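Local coordinates for protein transcriptional regulator (LacI family) (Clostridium acetobutylicum ATCC 824, PDB 3G85) that probably regulates transcription as a LacI-family DNA-binding repressor or activator, this construct being its periplasmic-binding-protein-like part without the DNA-binding head, at residues A[193-196]-A[197-201]; A[232-235]-A[236-240]. All blocks are in the same frame, centred on the assembly; numbering follows the deposited sequence.

Interaction 1: residues A[193-196]-A[197-201]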
ATOM      1  N   PHE A 193     -10.340 -12.097   2.052  1.00 23.12           N
ATOM      2  CA  PHE A 193      -9.270 -11.115   2.059  1.00 23.21           C
ATOM      3  C   PHE A 193      -9.313 -10.269   0.780  1.00 22.38           C
ATOM      4  O   PHE A 193      -9.321 -10.807  -0.328  1.00 22.13           O
ATOM      5  CB  PHE A 193      -7.936 -11.847   2.162  1.00 22.57           C
ATOM      6  CG  PHE A 193      -6.722 -10.960   2.062  1.00 23.65           C
ATOM      7  CD1 PHE A 193      -6.414 -10.056   3.097  1.00 20.68           C
ATOM      8  CD2 PHE A 193      -5.865 -11.078   0.980  1.00 21.01           C
ATOM      9  CE1 PHE A 193      -5.261  -9.282   3.041  1.00 22.34           C
ATOM     10  CE2 PHE A 193      -4.681 -10.279   0.906  1.00 23.06           C
ATOM     11  CZ  PHE A 193      -4.405  -9.381   1.941  1.00 22.17           C
ATOM     12  N   CYS A 194      -9.327  -8.947   0.928  1.00 22.02           N
ATOM     13  CA  CYS A 194      -9.214  -8.064  -0.253  1.00 21.41           C
ATOM     14  C   CYS A 194      -7.916  -7.295  -0.138  1.00 21.19           C
ATOM     15  O   CYS A 194      -7.652  -6.707   0.903  1.00 20.81           O
ATOM     16  CB  CYS A 194     -10.374  -7.074  -0.328  1.00 22.27           C
ATOM     17  SG  CYS A 194     -12.018  -7.839  -0.468  1.00 24.46           S
ATOM     18  N   ASN A 195      -7.107  -7.291  -1.178  1.00 19.96           N
ATOM     19  CA  ASN A 195      -5.802  -6.632  -1.034  1.00 20.77           C
ATOM     20  C   ASN A 195      -5.875  -5.129  -1.332  1.00 19.81           C
ATOM     21  O   ASN A 195      -4.837  -4.467  -1.467  1.00 20.83           O
ATOM     22  CB  ASN A 195      -4.670  -7.367  -1.810  1.00 19.74           C
ATOM     23  CG  ASN A 195      -4.720  -7.150  -3.323  1.00 18.94           C
ATOM     24  OD1 ASN A 195      -5.718  -6.703  -3.870  1.00 20.51           O
ATOM     25  ND2 ASN A 195      -3.613  -7.476  -4.012  1.00 24.30           N
ATOM     26  N   SER A 196      -7.094  -4.596  -1.439  1.00 19.80           N
ATOM     27  CA  SER A 196      -7.268  -3.130  -1.382  1.00 20.48           C
ATOM     28  C   SER A 196      -8.619  -2.814  -0.748  1.00 21.33           C
ATOM     29  O   SER A 196      -9.589  -3.600  -0.860  1.00 18.88           O
ATOM     30  CB  SER A 196      -7.110  -2.463  -2.766  1.00 21.00           C
ATOM     31  OG  SER A 196      -8.346  -2.290  -3.424  1.00 23.42           O
ATOM     32  N   ASP A 197      -8.684  -1.676  -0.064  1.00 20.25           N
ATOM     33  CA  ASP A 197      -9.953  -1.233   0.519  1.00 20.77           C
ATOM     34  C   ASP A 197     -10.963  -0.829  -0.548  1.00 20.44           C
ATOM     35  O   ASP A 197     -12.158  -1.024  -0.327  1.00 21.18           O
ATOM     36  CB  ASP A 197      -9.763  -0.071   1.490  1.00 21.40           C
ATOM     37  CG  ASP A 197      -9.125   1.129   0.811  1.00 24.56           C
ATOM     38  OD1 ASP A 197      -7.963   0.992   0.381  1.00 23.18           O
ATOM     39  OD2 ASP A 197      -9.819   2.168   0.632  1.00 30.77           O
ATOM     40  N   SER A 198     -10.526  -0.335  -1.709  1.00 20.25           N
ATOM     41  CA  SER A 198     -11.481   0.025  -2.773  1.00 21.12           C
ATOM     42  C   SER A 198     -12.208  -1.231  -3.241  1.00 20.53           C
ATOM     43  O   SER A 198     -13.406  -1.222  -3.493  1.00 20.62           O
ATOM     44  CB  SER A 198     -10.774   0.660  -3.984  1.00 20.85           C
ATOM     45  OG  SER A 198     -10.319   1.951  -3.633  1.00 25.42           O
ATOM     46  N   ILE A 199     -11.453  -2.319  -3.353  1.00 20.70           N
ATOM     47  CA  ILE A 199     -12.026  -3.592  -3.733  1.00 21.31           C
ATOM     48  C   ILE A 199     -13.066  -3.989  -2.694  1.00 20.45           C
ATOM     49  O   ILE A 199     -14.191  -4.393  -3.035  1.00 21.87           O
ATOM     50  CB  ILE A 199     -10.911  -4.651  -3.916  1.00 20.92           C
ATOM     51  CG1 ILE A 199     -10.180  -4.426  -5.259  1.00 21.57           C
ATOM     52  CG2 ILE A 199     -11.479  -6.076  -3.783  1.00 22.25           C
ATOM     53  CD1 ILE A 199      -8.994  -5.311  -5.432  1.00 22.69           C
ATOM     54  N   ALA A 200     -12.709  -3.879  -1.421  1.00 19.92           N
ATOM     55  CA  ALA A 200     -13.633  -4.257  -0.334  1.00 19.72           C
ATOM     56  C   ALA A 200     -14.918  -3.433  -0.334  1.00 20.30           C
ATOM     57  O   ALA A 200     -16.014  -3.958  -0.092  1.00 20.05           O
ATOM     58  CB  ALA A 200     -12.920  -4.132   1.022  1.00 19.58           C
ATOM     59  N   LEU A 201     -14.804  -2.147  -0.635  1.00 20.95           N
ATOM     60  CA  LEU A 201     -16.001  -1.296  -0.675  1.00 21.07           C
ATOM     61  C   LEU A 201     -16.963  -1.708  -1.800  1.00 21.01           C
ATOM     62  O   LEU A 201     -18.191  -1.740  -1.594  1.00 21.41           O
ATOM     63  CB  LEU A 201     -15.632   0.174  -0.836  1.00 20.85           C
ATOM     64  CG  LEU A 201     -14.925   0.762   0.394  1.00 21.58           C
ATOM     65  CD1 LEU A 201     -14.419   2.170   0.020  1.00 20.24           C
ATOM     66  CD2 LEU A 201     -15.825   0.714   1.688  1.00 22.54           C
TER
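Ser196 caps the helix that begins at Asp197: its OG accepts the backbone N-H of Ile199 at 3.1 Å, OG to N, in a nearly straight bond (162° at the hydrogen). With chi1 at 94°, well past a staggered value, the hydroxyl swings over the first turn and also rests against Ile199 CG1, 3.4 Å from OG. A second bond, to Asn170, grips the same oxygen. The carbonyl of Ser196 adds the first main-chain bond of the helix, with Ala200 N 3.2 Å from Ser196 O, the donor tilted 23° from the carbonyl plane.

The tight side is formed by Cys194 and Ile199. Ile199 has CG2 anti to its backbone N, which directs that methyl at Cys194, where CG2 stands 3.8 Å from CB and equally near SG. The sulfur also reaches Ala200, SG to CB 4.1 Å. The other branch of Ile199 ends in CD1, 3.9 Å from Asn195 OD1, an oxygen that is itself bonded to Thr135 N. Looser is the flank of Ser198, which is partly exposed and brings little more than CB to within 3.9 Å of Ser196 OG. Asp197 OD1 accepts from the amides of Met225 and Asn226, although its CB still touches the end of 193-196.

The contact thus forms the turn from strand to helix in a beta-alpha-beta unit. Strand 191-194 runs between strands 131-134 and 219-224; Ile199 packs on Ile133 of the first and Ala200 on Ala222 of the second.

Interaction 2: residues A[232-235]-A[236-240]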
ATOM      1  N   GLU A 232     -13.935   3.138   7.838  1.00 22.12           N
ATOM      2  CA  GLU A 232     -14.399   3.353   9.229  1.00 23.04           C
ATOM      3  C   GLU A 232     -15.924   3.443   9.251  1.00 23.30           C
ATOM      4  O   GLU A 232     -16.574   2.892  10.131  1.00 22.80           O
ATOM      5  CB  GLU A 232     -13.812   4.624   9.847  1.00 23.08           C
ATOM      6  CG  GLU A 232     -14.140   4.776  11.368  1.00 23.08           C
ATOM      7  CD  GLU A 232     -13.529   5.993  12.015  1.00 26.74           C
ATOM      8  OE1 GLU A 232     -12.830   6.767  11.345  1.00 25.74           O
ATOM      9  OE2 GLU A 232     -13.785   6.206  13.224  1.00 32.03           O
ATOM     10  N   PHE A 233     -16.482   4.128   8.262  1.00 23.04           N
ATOM     11  CA  PHE A 233     -17.886   4.495   8.259  1.00 24.03           C
ATOM     12  C   PHE A 233     -18.685   3.910   7.117  1.00 23.92           C
ATOM     13  O   PHE A 233     -19.794   4.390   6.836  1.00 24.83           O
ATOM     14  CB  PHE A 233     -18.042   6.018   8.257  1.00 24.12           C
ATOM     15  CG  PHE A 233     -17.402   6.713   9.439  1.00 24.43           C
ATOM     16  CD1 PHE A 233     -17.922   6.584  10.723  1.00 24.79           C
ATOM     17  CD2 PHE A 233     -16.295   7.542   9.242  1.00 25.56           C
ATOM     18  CE1 PHE A 233     -17.334   7.258  11.844  1.00 26.40           C
ATOM     19  CE2 PHE A 233     -15.697   8.242  10.315  1.00 26.34           C
ATOM     20  CZ  PHE A 233     -16.204   8.099  11.626  1.00 25.70           C
ATOM     21  N   SER A 234     -18.131   2.907   6.430  1.00 23.76           N
ATOM     22  CA  SER A 234     -18.900   2.181   5.413  1.00 23.45           C
ATOM     23  C   SER A 234     -20.060   1.411   6.093  1.00 23.71           C
ATOM     24  O   SER A 234     -20.116   1.314   7.324  1.00 24.30           O
ATOM     25  CB  SER A 234     -18.010   1.208   4.650  1.00 22.71           C
ATOM     26  OG  SER A 234     -17.269   0.432   5.581  1.00 22.47           O
ATOM     27  N   THR A 235     -20.984   0.890   5.294  1.00 24.60           N
ATOM     28  CA  THR A 235     -22.046   0.040   5.850  1.00 24.98           C
ATOM     29  C   THR A 235     -21.834  -1.388   5.352  1.00 25.21           C
ATOM     30  O   THR A 235     -22.080  -1.666   4.185  1.00 25.76           O
ATOM     31  CB  THR A 235     -23.458   0.570   5.457  1.00 24.17           C
ATOM     32  OG1 THR A 235     -23.636   1.897   5.990  1.00 24.02           O
ATOM     33  CG2 THR A 235     -24.555  -0.354   6.042  1.00 26.48           C
ATOM     34  N   PRO A 236     -21.305  -2.284   6.207  1.00 25.52           N
ATOM     35  CA  PRO A 236     -20.821  -2.074   7.556  1.00 25.69           C
ATOM     36  C   PRO A 236     -19.357  -1.596   7.521  1.00 24.87           C
ATOM     37  O   PRO A 236     -18.743  -1.614   6.447  1.00 24.45           O
ATOM     38  CB  PRO A 236     -20.884  -3.494   8.142  1.00 25.93           C
ATOM     39  CG  PRO A 236     -20.467  -4.308   7.044  1.00 25.94           C
ATOM     40  CD  PRO A 236     -21.122  -3.697   5.809  1.00 26.34           C
ATOM     41  N   PRO A 237     -18.820  -1.137   8.667  1.00 25.31           N
ATOM     42  CA  PRO A 237     -17.388  -0.863   8.763  1.00 25.94           C
ATOM     43  C   PRO A 237     -16.563  -2.109   8.417  1.00 25.98           C
ATOM     44  O   PRO A 237     -16.949  -3.248   8.726  1.00 27.52           O
ATOM     45  CB  PRO A 237     -17.222  -0.418  10.224  1.00 25.79           C
ATOM     46  CG  PRO A 237     -18.582   0.233  10.531  1.00 26.20           C
ATOM     47  CD  PRO A 237     -19.514  -0.758   9.913  1.00 25.85           C
ATOM     48  N   VAL A 238     -15.462  -1.882   7.728  1.00 25.23           N
ATOM     49  CA  VAL A 238     -14.581  -2.937   7.258  1.00 24.04           C
ATOM     50  C   VAL A 238     -13.294  -2.920   8.074  1.00 23.70           C
ATOM     51  O   VAL A 238     -12.602  -1.882   8.192  1.00 21.77           O
ATOM     52  CB  VAL A 238     -14.214  -2.688   5.777  1.00 24.61           C
ATOM     53  CG1 VAL A 238     -13.215  -3.779   5.217  1.00 25.82           C
ATOM     54  CG2 VAL A 238     -15.458  -2.617   4.947  1.00 27.41           C
ATOM     55  N   THR A 239     -12.963  -4.090   8.620  1.00 22.77           N
ATOM     56  CA  THR A 239     -11.684  -4.268   9.285  1.00 23.02           C
ATOM     57  C   THR A 239     -10.549  -4.206   8.288  1.00 21.82           C
ATOM     58  O   THR A 239     -10.616  -4.816   7.222  1.00 22.13           O
ATOM     59  CB  THR A 239     -11.646  -5.594  10.048  1.00 22.72           C
ATOM     60  OG1 THR A 239     -12.494  -5.451  11.192  1.00 25.24           O
ATOM     61  CG2 THR A 239     -10.200  -5.934  10.491  1.00 23.96           C
ATOM     62  N   ILE A 240      -9.527  -3.445   8.639  1.00 21.12           N
ATOM     63  CA  ILE A 240      -8.366  -3.295   7.770  1.00 20.78           C
ATOM     64  C   ILE A 240      -7.012  -3.531   8.434  1.00 20.90           C
ATOM     65  O   ILE A 240      -6.842  -3.394   9.654  1.00 22.52           O
ATOM     66  CB  ILE A 240      -8.305  -1.883   7.127  1.00 20.18           C
ATOM     67  CG1 ILE A 240      -8.056  -0.803   8.226  1.00 20.24           C
ATOM     68  CG2 ILE A 240      -9.558  -1.588   6.284  1.00 21.90           C
ATOM     69  CD1 ILE A 240      -7.861   0.637   7.642  1.00 20.65           C
TER
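Ser234 and Pro236 meet across a tight turn whose Thr235-Pro236 peptide is cis. From CB outward the Ser234 side chain meets Pro236: CB lies 3.4 Å from Pro236 O, and the hydroxyl beyond it closes on the same carbonyl. With chi1 at 50°, OG sits between the backbone N and the carbonyl carbon, and donates to Pro236 O over 2.7 Å. The donor comes from above the carbonyl plane, 37° out of it, and not along a lone pair. At its tip OG also grazes Pro237 CA at 3.4 Å and Val238 CG2 at 3.6 Å, while a weak bond leads back to Thr231 O.

The two prolines shape the rest. Ser234 O comes 3.1 Å from Pro237 N, the spacing of a closing turn bond, but the tertiary amide nitrogen of the proline has no hydrogen to give, and the serine hydroxyl supplies the polar link instead. The Pro237 ring lies against the carbonyl ends of the preceding residues, CG at 3.4 Å from Glu232 O and CD at 3.4 Å from Ser234 O. Thr235, on the exposed side, has its carbonyl bonded to Asn208, and Pro236 packs on Ile204 of helix 197-209.

Four residues with a cis-proline third and CA atoms of Ser234 and Pro237 only 4.8 Å apart make a type VI beta turn, here of the VIb form, as the backbone angles of Thr235 and Pro236 agree. It links helix 228-232 to strand 239-242 in the periplasmic-binding-protein-like fold.

In the fold
Interaction 1 comes first along the chain and is complete before interaction 2 begins; their centres lie 11 Å apart. Both belong to the subdomain built on the mixed sheet. Helix 197-209, begun in interaction 1, bridges them: Leu201 CD2 packs on Ser234 CB at 3.7 Å, and Ala200 CB approaches Val238 CG1 at 4.2 Å. The first contact is buried, the second lies nearer the surface. One opens a helix after a strand, the other leads from a helix into a strand, with strand 219-224 between them in the sheet. The lobe is Rossmann-like; its carboxyl strand ends, such as that at interaction 1, probably face the cleft between two lobes, as in LacI relatives, whereas interaction 2 lies at the entry of strand 239-242.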